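Local coordinates for protein KLLA0F20702p (Kluyveromyces lactis, PDB 5Y5A) that probably helps recruit telomerase to telomeres as an Est1 protein that partners Cdc13, this chain being its mostly helical N-terminal part, at residues G235-F238 against L239-I243; G370-H373 against M374-I378. All coordinates share one frame; numbering follows the deposited sequence.

Contact 1. Residues G235-F238 against L239-I243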
loop_
_atom_site.group_PDB
_atom_site.type_symbol
_atom_site.label_atom_id
_atom_site.label_comp_id
_atom_site.label_asym_id
_atom_site.label_seq_id
_atom_site.Cartn_x
_atom_site.Cartn_y
_atom_site.Cartn_z
ATOM N N GLY A 235 -6.779 0.189 5.665
ATOM C CA GLY A 235 -6.557 0.964 4.462
ATOM C C GLY A 235 -6.227 2.421 4.719
ATOM O O GLY A 235 -5.447 3.020 3.972
ATOM N N GLU A 236 -6.807 2.988 5.779
ATOM C CA GLU A 236 -6.703 4.420 6.031
ATOM C C GLU A 236 -5.255 4.886 6.156
ATOM O O GLU A 236 -4.923 6.011 5.786
ATOM C CB GLU A 236 -7.486 4.799 7.289
ATOM C CG GLU A 236 -7.757 6.293 7.420
ATOM C CD GLU A 236 -8.737 6.816 6.375
ATOM O OE1 GLU A 236 -9.546 6.018 5.847
ATOM O OE2 GLU A 236 -8.703 8.034 6.091
ATOM N N THR A 237 -4.390 4.014 6.659
ATOM C CA THR A 237 -2.980 4.348 6.792
ATOM C C THR A 237 -2.326 4.597 5.436
ATOM O O THR A 237 -1.539 5.517 5.280
ATOM C CB THR A 237 -2.207 3.237 7.496
ATOM O OG1 THR A 237 -2.951 2.784 8.632
ATOM C CG2 THR A 237 -0.856 3.757 7.938
ATOM N N PHE A 238 -2.650 3.751 4.468
ATOM C CA PHE A 238 -2.147 3.910 3.105
ATOM C C PHE A 238 -2.726 5.171 2.477
ATOM O O PHE A 238 -2.035 5.888 1.759
ATOM C CB PHE A 238 -2.496 2.676 2.251
ATOM C CG PHE A 238 -1.833 1.412 2.719
ATOM C CD1 PHE A 238 -2.413 0.636 3.715
ATOM C CD2 PHE A 238 -0.632 0.993 2.162
ATOM C CE1 PHE A 238 -1.803 -0.535 4.150
ATOM C CE2 PHE A 238 -0.021 -0.176 2.587
ATOM C CZ PHE A 238 -0.606 -0.940 3.583
ATOM N N LEU A 239 -3.998 5.442 2.760
ATOM C CA LEU A 239 -4.645 6.635 2.226
ATOM C C LEU A 239 -3.900 7.897 2.653
ATOM O O LEU A 239 -3.612 8.776 1.836
ATOM C CB LEU A 239 -6.106 6.723 2.678
ATOM C CG LEU A 239 -6.820 7.924 2.049
ATOM C CD1 LEU A 239 -7.325 7.582 0.648
ATOM C CD2 LEU A 239 -7.945 8.452 2.917
ATOM N N GLN A 240 -3.576 7.977 3.934
ATOM C CA GLN A 240 -2.942 9.175 4.465
ATOM C C GLN A 240 -1.521 9.311 3.931
ATOM O O GLN A 240 -1.046 10.419 3.681
ATOM C CB GLN A 240 -2.955 9.154 5.990
ATOM C CG GLN A 240 -4.352 9.257 6.584
ATOM C CD GLN A 240 -5.064 10.554 6.207
ATOM O OE1 GLN A 240 -4.444 11.616 6.097
ATOM N NE2 GLN A 240 -6.376 10.468 6.011
ATOM N N ARG A 241 -0.857 8.179 3.723
ATOM C CA ARG A 241 0.459 8.184 3.097
ATOM C C ARG A 241 0.383 8.760 1.688
ATOM O O ARG A 241 1.224 9.561 1.276
ATOM C CB ARG A 241 1.037 6.776 3.045
ATOM C CG ARG A 241 2.140 6.539 4.037
ATOM C CD ARG A 241 3.099 5.508 3.513
ATOM N NE ARG A 241 2.417 4.238 3.344
ATOM C CZ ARG A 241 2.212 3.378 4.332
ATOM N NH1 ARG A 241 1.579 2.238 4.096
ATOM N NH2 ARG A 241 2.646 3.658 5.557
ATOM N N GLY A 242 -0.632 8.330 0.949
ATOM C CA GLY A 242 -0.845 8.813 -0.402
ATOM C C GLY A 242 -1.111 10.299 -0.421
ATOM O O GLY A 242 -0.721 10.998 -1.354
ATOM N N ILE A 243 -1.786 10.791 0.615
ATOM C CA ILE A 243 -2.076 12.211 0.693
ATOM C C ILE A 243 -0.769 12.978 0.852
ATOM O O ILE A 243 -0.580 14.014 0.213
ATOM C CB ILE A 243 -3.058 12.543 1.831
ATOM C CG1 ILE A 243 -4.431 11.945 1.513
ATOM C CG2 ILE A 243 -3.211 14.048 1.985
ATOM C CD1 ILE A 243 -5.453 12.119 2.608
#

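Contact 2. Residues G370-H373 against M374-I378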
loop_
_atom_site.group_PDB
_atom_site.type_symbol
_atom_site.label_atom_id
_atom_site.label_comp_id
_atom_site.label_asym_id
_atom_site.label_seq_id
_atom_site.Cartn_x
_atom_site.Cartn_y
_atom_site.Cartn_z
ATOM N N GLY A 370 -3.329 -4.374 -8.683
ATOM C CA GLY A 370 -4.392 -3.759 -7.914
ATOM C C GLY A 370 -5.391 -3.018 -8.786
ATOM O O GLY A 370 -6.589 -3.080 -8.549
ATOM N N SER A 371 -4.898 -2.335 -9.811
ATOM C CA SER A 371 -5.761 -1.554 -10.687
ATOM C C SER A 371 -6.783 -2.375 -11.466
ATOM O O SER A 371 -7.809 -1.836 -11.895
ATOM C CB SER A 371 -4.916 -0.744 -11.664
ATOM O OG SER A 371 -4.341 0.363 -10.988
ATOM N N PHE A 372 -6.514 -3.663 -11.667
ATOM C CA PHE A 372 -7.495 -4.516 -12.339
ATOM C C PHE A 372 -8.721 -4.671 -11.444
ATOM O O PHE A 372 -9.852 -4.745 -11.929
ATOM C CB PHE A 372 -6.912 -5.897 -12.695
ATOM C CG PHE A 372 -7.933 -6.854 -13.291
ATOM C CD1 PHE A 372 -8.322 -6.739 -14.620
ATOM C CD2 PHE A 372 -8.489 -7.867 -12.524
ATOM C CE1 PHE A 372 -9.253 -7.602 -15.170
ATOM C CE2 PHE A 372 -9.434 -8.743 -13.068
ATOM C CZ PHE A 372 -9.815 -8.610 -14.390
ATOM N N HIS A 373 -8.497 -4.716 -10.135
ATOM C CA HIS A 373 -9.607 -4.843 -9.197
ATOM C C HIS A 373 -10.231 -3.476 -8.918
ATOM O O HIS A 373 -11.405 -3.394 -8.604
ATOM C CB HIS A 373 -9.148 -5.510 -7.901
ATOM C CG HIS A 373 -8.536 -6.861 -8.113
ATOM N ND1 HIS A 373 -9.279 -8.022 -8.113
ATOM C CD2 HIS A 373 -7.257 -7.229 -8.366
ATOM C CE1 HIS A 373 -8.482 -9.049 -8.343
ATOM N NE2 HIS A 373 -7.250 -8.598 -8.497
ATOM N N MET A 374 -9.448 -2.405 -9.037
ATOM C CA MET A 374 -10.031 -1.061 -9.037
ATOM C C MET A 374 -11.044 -0.974 -10.186
ATOM O O MET A 374 -12.174 -0.523 -10.002
ATOM C CB MET A 374 -8.956 0.021 -9.186
ATOM C CG MET A 374 -7.926 0.053 -8.050
ATOM S SD MET A 374 -8.665 0.332 -6.420
ATOM C CE MET A 374 -9.035 2.087 -6.514
ATOM N N TYR A 375 -10.615 -1.418 -11.367
ATOM C CA TYR A 375 -11.469 -1.466 -12.549
ATOM C C TYR A 375 -12.806 -2.164 -12.262
ATOM O O TYR A 375 -13.863 -1.671 -12.660
ATOM C CB TYR A 375 -10.744 -2.182 -13.709
ATOM C CG TYR A 375 -11.524 -2.234 -15.019
ATOM C CD1 TYR A 375 -12.610 -3.084 -15.172
ATOM C CD2 TYR A 375 -11.162 -1.436 -16.103
ATOM C CE1 TYR A 375 -13.327 -3.134 -16.347
ATOM C CE2 TYR A 375 -11.878 -1.483 -17.293
ATOM C CZ TYR A 375 -12.956 -2.340 -17.404
ATOM O OH TYR A 375 -13.677 -2.408 -18.568
ATOM N N GLN A 376 -12.762 -3.312 -11.595
ATOM C CA GLN A 376 -13.988 -4.085 -11.374
ATOM C C GLN A 376 -14.889 -3.413 -10.361
ATOM O O GLN A 376 -16.106 -3.467 -10.489
ATOM C CB GLN A 376 -13.660 -5.513 -10.929
ATOM C CG GLN A 376 -12.857 -6.307 -11.963
ATOM C CD GLN A 376 -12.749 -7.770 -11.603
ATOM O OE1 GLN A 376 -13.055 -8.644 -12.416
ATOM N NE2 GLN A 376 -12.326 -8.048 -10.371
ATOM N N MET A 377 -14.305 -2.776 -9.352
ATOM C CA MET A 377 -15.126 -2.070 -8.374
ATOM C C MET A 377 -15.723 -0.806 -8.975
ATOM O O MET A 377 -16.851 -0.452 -8.673
ATOM C CB MET A 377 -14.328 -1.719 -7.126
ATOM C CG MET A 377 -13.932 -2.917 -6.288
ATOM S SD MET A 377 -12.905 -2.382 -4.913
ATOM C CE MET A 377 -14.147 -1.721 -3.813
ATOM N N ILE A 378 -14.965 -0.140 -9.840
ATOM C CA ILE A 378 -15.400 1.147 -10.379
ATOM C C ILE A 378 -16.397 0.973 -11.525
ATOM O O ILE A 378 -17.400 1.685 -11.594
ATOM C CB ILE A 378 -14.178 1.988 -10.843
ATOM C CG1 ILE A 378 -13.419 2.518 -9.617
ATOM C CG2 ILE A 378 -14.617 3.138 -11.738
ATOM C CD1 ILE A 378 -12.041 3.088 -9.925
#

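Contact 1. Residues G235-F238 against L239-I243
A fold in the Arg-241 side chain at chi3 (-63°) brings its guanidinium alongside the Phe-238 ring, one helical turn back, while Glu-236 bends at chi2 (68°) so that its carboxylate runs beside Leu-239. The guanidinium meets Phe-238 with its NH1 corner, which sits over one ring face, displaced toward the rim, with Arg-241 NH1 3.2 Å from Phe-238 CD2. Ring and guanidinium planes stand almost perpendicular (86°), a corner pointing at the face rather than a flat stack. The pair is an off-centre cation-pi contact, with Arg-241 CZ 4.8 Å from the Phe-238 ring centroid. Polar partners from two other helices fix the group's rotation: Ser-228 binds NH1, Asp-225 forms a salt bridge to NH2 and Gln-257 takes the NE hydrogen.

The backbone beneath is regular alpha-helix, part of helix 235-247, within the Est1 DNA/RNA-binding family region, which belongs to the TPR clan of packed helices. Each amide from Leu-239 to Gly-242 bonds to the carbonyl four residues earlier; the span from Gly-242 N to Phe-238 O is 2.9 Å.

On another side of the helix, Glu-236 OE2 lies 3.3 Å from Leu-239 CD2, the two side chains pointing the same way. The same oxygen receives a weak bond from Gln-240 NE2 at 3.4 Å, while OE1 is hydrogen-bonded to Ser-268 OG. An alanine here is likely to leave the Ser-268 hydroxyl and the Gln-240 amide without their carboxylate mate and to take away the group packed beside Leu-239 CD2. Leu-239 also packs on Ser-261 of helix 251-263, and Gln-240 on Cys-197 and Arg-200 of helix 179-206.

Contact 2. Residues G370-H373 against M374-I378
Phe-372 and Gln-376, one turn apart, meet through the ring's CE2-CZ side and the amide group, with Phe-372 CE2 3.8 Å from Gln-376 CD. The aromatic and amide planes are inclined by 37°, so the approach is neither a flat stack nor a perpendicular one. Closer to the axis, Gln-376 CG lies 3.4 Å from Phe-372 O, and Tyr-375 CB is 3.2 Å from that same oxygen. As in any alpha-helix, the amides of Met-374 to Met-377 bond to carbonyls four residues back. The bond from Gln-376 N to Phe-372 O is long, at 3.3 Å, and less straight than its neighbours. Tyr-375 N to Ser-371 O is shorter, at 2.9 Å. Met-374, with CG anti to its carbonyl carbon (chi1 -62°), sets that methylene 3.4 Å from Gly-370 O before its chain bends away.

Further out, His-373 NE2 is hydrogen-bonded to Trp-432 NE1, and the Trp-432 and His-436 rings meet the imidazole; Ser-371 OG bonds back to Leu-367 O. In the Est1 DNA/RNA-binding family region, this turn nears the end of helix 339-379: Phe-372 and Tyr-375 face helix 385-410, Ser-371 meets helix 318-325, and Met-374 reaches helices 251-263 and 271-279.

Contact 1 and contact 2 are separate helical turns in one Est1 family region, contact 1 preceding contact 2 in the chain. Their centres lie about 18 Å apart and their nearest atoms about 9 Å, so they do not touch. Helix 251-263 bridges them: Phe-238 of contact 1 packs on Gln-257, Arg-260 and Ser-261, while Met-374 of contact 2 meets Val-259 and Ser-262, and His-373 and Met-377 meet Leu-263. Contact 1 is the more central, its centre about 8 Å from the centre of the chain against about 15 Å for contact 2. Each is a local contact within one helix; the side chains leaving it pack on the surrounding helices.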